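Local coordinates for protein Two-component response regulator, LuxR family (Aurantimonas sp., PDB 3CZ5) that probably regulates transcription by binding DNA, as a LuxR-family two-component response regulator represented here by its receiver domain, at residues A6-V11 with R23-R28; P29-V34 with E114-I119. One frame throughout, in Å; residues are numbered along the deposited sequence.

Interaction 1. Residues A6-V11 with R23-R28; sequences ARIMLV and RLIERR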
loop_
_atom_site.group_PDB
_atom_site.type_symbol
_atom_site.label_atom_id
_atom_site.label_comp_id
_atom_site.label_asym_id
_atom_site.label_seq_id
_atom_site.Cartn_x
_atom_site.Cartn_y
_atom_site.Cartn_z
ATOM N N ALA A 6 12.342 8.323 6.160
ATOM C CA ALA A 6 11.210 7.273 6.265
ATOM C C ALA A 6 11.493 5.744 6.325
ATOM O O ALA A 6 12.226 5.185 5.509
ATOM C CB ALA A 6 10.177 7.505 5.225
ATOM N N ARG A 7 10.882 5.028 7.258
ATOM C CA ARG A 7 11.077 3.573 7.292
ATOM C C ARG A 7 9.847 2.859 6.711
ATOM O O ARG A 7 8.750 3.203 7.126
ATOM C CB ARG A 7 11.340 3.113 8.728
ATOM C CG ARG A 7 12.519 3.853 9.383
ATOM C CD ARG A 7 12.732 3.570 10.920
ATOM N NE ARG A 7 12.967 2.156 11.281
ATOM C CZ ARG A 7 12.012 1.354 11.823
ATOM N NH1 ARG A 7 10.760 1.844 12.081
ATOM N NH2 ARG A 7 12.275 0.059 12.152
ATOM N N ILE A 8 10.010 1.876 5.789
ATOM C CA ILE A 8 8.880 1.225 5.088
ATOM C C ILE A 8 8.830 -0.329 5.236
ATOM O O ILE A 8 9.872 -0.994 5.269
ATOM C CB ILE A 8 8.894 1.584 3.525
ATOM C CG1 ILE A 8 8.631 3.093 3.254
ATOM C CG2 ILE A 8 7.897 0.747 2.728
ATOM C CD1 ILE A 8 9.787 3.849 2.587
ATOM N N MET A 9 7.619 -0.905 5.301
ATOM C CA MET A 9 7.425 -2.337 5.272
ATOM C C MET A 9 6.760 -2.764 3.942
ATOM O O MET A 9 5.821 -2.071 3.482
ATOM C CB MET A 9 6.497 -2.695 6.392
ATOM C CG MET A 9 6.118 -4.226 6.472
ATOM S SD MET A 9 5.325 -4.579 8.098
ATOM C CE MET A 9 5.821 -6.240 8.144
ATOM N N LEU A 10 7.246 -3.847 3.321
ATOM C CA LEU A 10 6.676 -4.379 2.115
ATOM C C LEU A 10 6.075 -5.719 2.388
ATOM O O LEU A 10 6.733 -6.617 2.927
ATOM C CB LEU A 10 7.726 -4.663 1.038
ATOM C CG LEU A 10 7.900 -3.689 -0.102
ATOM C CD1 LEU A 10 8.139 -2.443 0.681
ATOM C CD2 LEU A 10 9.099 -4.069 -0.849
ATOM N N VAL A 11 4.851 -5.905 1.925
ATOM C CA VAL A 11 4.184 -7.151 2.161
ATOM C C VAL A 11 3.758 -7.530 0.786
ATOM O O VAL A 11 2.944 -6.858 0.229
ATOM C CB VAL A 11 2.944 -6.868 3.010
ATOM C CG1 VAL A 11 2.089 -8.090 3.221
ATOM C CG2 VAL A 11 3.356 -6.241 4.342
ATOM N N ARG A 23 14.095 -2.047 -4.437
ATOM C CA ARG A 23 15.169 -1.272 -5.034
ATOM C C ARG A 23 14.609 -0.040 -5.706
ATOM O O ARG A 23 15.278 0.968 -5.810
ATOM C CB ARG A 23 16.030 -2.136 -5.944
ATOM C CG ARG A 23 16.540 -3.367 -5.181
ATOM C CD ARG A 23 17.194 -4.438 -6.082
ATOM N NE ARG A 23 18.413 -3.952 -6.734
ATOM C CZ ARG A 23 18.874 -4.428 -7.892
ATOM N NH1 ARG A 23 18.219 -5.431 -8.510
ATOM N NH2 ARG A 23 20.002 -3.933 -8.419
ATOM N N LEU A 24 13.367 -0.098 -6.139
ATOM C CA LEU A 24 12.782 1.094 -6.721
ATOM C C LEU A 24 12.517 2.097 -5.634
ATOM O O LEU A 24 12.895 3.232 -5.739
ATOM C CB LEU A 24 11.445 0.804 -7.406
ATOM C CG LEU A 24 10.987 1.862 -8.399
ATOM C CD1 LEU A 24 12.067 2.126 -9.388
ATOM C CD2 LEU A 24 9.790 1.382 -9.105
ATOM N N ILE A 25 11.870 1.664 -4.576
ATOM C CA ILE A 25 11.562 2.584 -3.525
ATOM C C ILE A 25 12.804 3.243 -2.959
ATOM O O ILE A 25 12.753 4.423 -2.505
ATOM C CB ILE A 25 10.842 1.905 -2.383
ATOM C CG1 ILE A 25 9.619 1.158 -2.915
ATOM C CG2 ILE A 25 10.313 2.935 -1.442
ATOM C CD1 ILE A 25 8.581 0.904 -1.916
ATOM N N GLU A 26 13.924 2.523 -2.973
ATOM C CA GLU A 26 15.076 3.062 -2.262
ATOM C C GLU A 26 15.928 3.963 -3.101
ATOM O O GLU A 26 16.925 4.479 -2.639
ATOM C CB GLU A 26 15.910 1.996 -1.615
ATOM C CG GLU A 26 15.270 1.415 -0.417
ATOM C CD GLU A 26 16.176 0.395 0.195
ATOM O OE1 GLU A 26 17.292 0.295 -0.372
ATOM O OE2 GLU A 26 15.810 -0.250 1.233
ATOM N N ARG A 27 15.522 4.204 -4.327
ATOM C CA ARG A 27 16.268 5.163 -5.143
ATOM C C ARG A 27 15.841 6.569 -4.722
ATOM O O ARG A 27 16.534 7.554 -5.017
ATOM C CB ARG A 27 16.078 4.926 -6.642
ATOM C CG ARG A 27 16.202 3.416 -7.027
ATOM C CD ARG A 27 16.232 3.159 -8.554
ATOM N NE ARG A 27 17.013 1.971 -8.957
ATOM C CZ ARG A 27 16.488 0.803 -9.378
ATOM N NH1 ARG A 27 15.154 0.660 -9.451
ATOM N NH2 ARG A 27 17.280 -0.210 -9.741
ATOM N N ARG A 28 14.720 6.662 -4.007
ATOM C CA ARG A 28 14.321 7.927 -3.455
ATOM C C ARG A 28 15.037 7.974 -2.128
ATOM O O ARG A 28 14.705 7.215 -1.241
ATOM C CB ARG A 28 12.803 7.996 -3.341
ATOM C CG ARG A 28 12.163 8.684 -2.154
ATOM C CD ARG A 28 12.769 10.036 -1.723
ATOM N NE ARG A 28 11.805 11.041 -1.225
ATOM C CZ ARG A 28 11.899 11.646 -0.041
ATOM N NH1 ARG A 28 12.903 11.346 0.798
ATOM N NH2 ARG A 28 10.979 12.544 0.305
#
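I25 reaches from the last turn of helix 15-25 to strand 6-11 and meets two of its residues with different branches. Its CG2 methyl faces CD1 of I8, 4.2 Å away, while its CD1 methyl reaches on to CD1 of L10, 4.3 Å away. What divides the work is the torsion at I25: CG1 sits beside the backbone N and anti to the carbonyl carbon (chi1 -53°), and with chi2 at -158°, roughly extended, the chain continues outward to L10. I8 uses the far end of its own longer branch, and the two isoleucines cross at a slant. All three side chains are buried, and contact is purely apolar, methyl against methyl; no hydrogen bond passes between the segments, whose nearest CA atoms, those of I8 and I25, are 9.1 Å apart. This is strand-helix packing within the first beta-alpha-beta unit of a CheY-like receiver domain, where helix 15-25 lies on one face of the parallel sheet. I8 and L10, two residues apart in the strand, turn to that face together, and L115 and I119 of helix 114-122 also touch I25. A type I turn runs from I25 to R28, and there the apolar core gives way to charged, more exposed residues. R27 is exposed, and E26 and R28 are partly so. Neither of the latter two touches the strand: OE2 of E26 accepts a hydrogen bond from the backbone N of V33, and NE of R28 forms a salt bridge with OE1 of E120. On the strand, R7 is likewise exposed and turned from the helix, its NH1 bonded to the carbonyl O of T50.

Interaction 2. Residues P29-V34 with E114-I119; sequences PGYAVV and ELVQAI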
loop_
_atom_site.group_PDB
_atom_site.type_symbol
_atom_site.label_atom_id
_atom_site.label_comp_id
_atom_site.label_asym_id
_atom_site.label_seq_id
_atom_site.Cartn_x
_atom_site.Cartn_y
_atom_site.Cartn_z
ATOM N N PRO A 29 16.067 8.848 -2.015
ATOM C CA PRO A 29 16.973 8.698 -0.882
ATOM C C PRO A 29 16.217 9.185 0.321
ATOM O O PRO A 29 15.212 9.866 0.147
ATOM C CB PRO A 29 18.183 9.584 -1.271
ATOM C CG PRO A 29 17.650 10.595 -2.104
ATOM C CD PRO A 29 16.390 10.066 -2.801
ATOM N N GLY A 30 16.658 8.787 1.509
ATOM C CA GLY A 30 15.813 8.861 2.706
ATOM C C GLY A 30 14.853 7.673 2.957
ATOM O O GLY A 30 14.564 7.331 4.087
ATOM N N TYR A 31 14.351 7.031 1.921
ATOM C CA TYR A 31 13.423 5.938 2.112
ATOM C C TYR A 31 14.060 4.542 2.433
ATOM O O TYR A 31 14.715 3.966 1.595
ATOM C CB TYR A 31 12.571 5.844 0.846
ATOM C CG TYR A 31 11.526 6.963 0.749
ATOM C CD1 TYR A 31 11.656 8.157 1.501
ATOM C CD2 TYR A 31 10.425 6.849 -0.111
ATOM C CE1 TYR A 31 10.660 9.199 1.406
ATOM C CE2 TYR A 31 9.454 7.834 -0.186
ATOM C CZ TYR A 31 9.571 9.022 0.547
ATOM O OH TYR A 31 8.578 9.977 0.404
ATOM N N ALA A 32 13.837 3.958 3.610
ATOM C CA ALA A 32 14.396 2.630 3.791
ATOM C C ALA A 32 13.395 1.500 3.976
ATOM O O ALA A 32 12.510 1.523 4.805
ATOM C CB ALA A 32 15.455 2.612 4.869
ATOM N N VAL A 33 13.505 0.503 3.141
ATOM C CA VAL A 33 12.609 -0.604 3.298
ATOM C C VAL A 33 13.169 -1.459 4.397
ATOM O O VAL A 33 14.230 -2.113 4.223
ATOM C CB VAL A 33 12.468 -1.497 2.053
ATOM C CG1 VAL A 33 11.436 -2.517 2.360
ATOM C CG2 VAL A 33 12.028 -0.695 0.854
ATOM N N VAL A 34 12.418 -1.521 5.490
ATOM C CA VAL A 34 12.961 -1.962 6.738
ATOM C C VAL A 34 12.515 -3.392 7.204
ATOM O O VAL A 34 13.206 -4.041 7.991
ATOM C CB VAL A 34 12.560 -0.938 7.719
ATOM C CG1 VAL A 34 11.246 -1.367 8.317
ATOM C CG2 VAL A 34 13.582 -0.746 8.700
ATOM N N GLU A 114 4.661 6.069 -9.932
ATOM C CA GLU A 114 3.487 6.123 -9.086
ATOM C C GLU A 114 3.722 5.713 -7.623
ATOM O O GLU A 114 3.293 6.393 -6.616
ATOM C CB GLU A 114 2.429 5.223 -9.692
ATOM C CG GLU A 114 1.762 5.922 -10.802
ATOM C CD GLU A 114 1.070 7.185 -10.330
ATOM O OE1 GLU A 114 0.871 7.363 -9.057
ATOM O OE2 GLU A 114 0.697 7.965 -11.251
ATOM N N LEU A 115 4.388 4.572 -7.523
ATOM C CA LEU A 115 4.662 3.984 -6.281
ATOM C C LEU A 115 5.319 5.042 -5.377
ATOM O O LEU A 115 4.783 5.389 -4.313
ATOM C CB LEU A 115 5.552 2.779 -6.541
ATOM C CG LEU A 115 5.853 2.159 -5.209
ATOM C CD1 LEU A 115 4.530 2.078 -4.393
ATOM C CD2 LEU A 115 6.481 0.822 -5.352
ATOM N N VAL A 116 6.461 5.602 -5.792
ATOM C CA VAL A 116 7.138 6.452 -4.855
ATOM C C VAL A 116 6.334 7.703 -4.596
ATOM O O VAL A 116 6.047 8.031 -3.467
ATOM C CB VAL A 116 8.486 6.789 -5.289
ATOM C CG1 VAL A 116 8.891 8.114 -4.633
ATOM C CG2 VAL A 116 9.418 5.670 -4.899
ATOM N N GLN A 117 5.900 8.379 -5.636
ATOM C CA GLN A 117 4.928 9.475 -5.447
ATOM C C GLN A 117 3.829 9.195 -4.403
ATOM O O GLN A 117 3.666 9.963 -3.424
ATOM C CB GLN A 117 4.221 9.803 -6.757
ATOM C CG GLN A 117 5.099 10.061 -7.890
ATOM C CD GLN A 117 5.425 11.478 -7.873
ATOM O OE1 GLN A 117 4.638 12.285 -7.354
ATOM N NE2 GLN A 117 6.600 11.838 -8.415
ATOM N N ALA A 118 3.045 8.141 -4.630
ATOM C CA ALA A 118 2.055 7.728 -3.631
ATOM C C ALA A 118 2.675 7.671 -2.229
ATOM O O ALA A 118 2.295 8.410 -1.330
ATOM C CB ALA A 118 1.513 6.393 -3.987
ATOM N N ILE A 119 3.630 6.792 -2.020
ATOM C CA ILE A 119 4.317 6.805 -0.731
ATOM C C ILE A 119 4.629 8.268 -0.211
ATOM O O ILE A 119 4.390 8.589 0.974
ATOM C CB ILE A 119 5.624 6.061 -0.862
ATOM C CG1 ILE A 119 5.367 4.591 -1.037
ATOM C CG2 ILE A 119 6.546 6.287 0.327
ATOM C CD1 ILE A 119 6.642 3.842 -1.426
#
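Y31 presents the CD2-CE2 side of its ring to I119, whose CG2 methyl comes in obliquely. The closest atom is CE2, 3.3 Å from that methyl; CD2 lies 3.9 Å and CZ 4.1 Å from the same carbon. The methyl thus sits by CE2, with CD2 and CZ flanking it; the contact is apolar, and at 2.7 Å resolution nothing should be read into the shortest of these values. The side chains run antiparallel alongside one another, Y31 reaching out toward the helix and I119 toward the strand. With CG anti to its carbonyl carbon (chi1 -74°), the ring swings out from the strand across the gap between the backbones. I119 places CG2 anti to its own backbone N, which brings that branch to the tyrosine. V116, a helical turn earlier, adds a more distant touch: its CG1 methyl also approaches the ring obliquely, 4.5 Å from CE2. Thus V116 and I119 meet the same ring atom from the helix, with no hydrogen bond between the segments. Y31 belongs to strand 31-37, the outermost strand on that side of the sheet within the chain, and its ring also packs on A6 and I8 of the adjoining strand 6-11 and on I25 of helix 15-25. Helix 114-122, the last helix of the receiver fold, lies on the same face as helix 15-25, with L115, A118 and I119 resting on L83 of strand 82-86.

In the fold
From the N terminus, strand 6-11 runs through the sheet, the chain turns back as helix 15-25, and interaction 1 closes that short loop. Interaction 2 opens directly afterwards, at 29-34, and closes only 80 residues later at helix 114-122, so the two follow in series, neither enclosing the other. Their centres are 5 Å apart. Strands 6-11 and 31-37 are neighbours in the sheet, joined by probable backbone hydrogen bonds such as I8 O to V34 N, 2.6 Å. On the helical side, CD1 of I25 packs 3.6 Å from CD1 of I119. Together the two contacts bind the first and last helices of the receiver domain to one edge of its sheet.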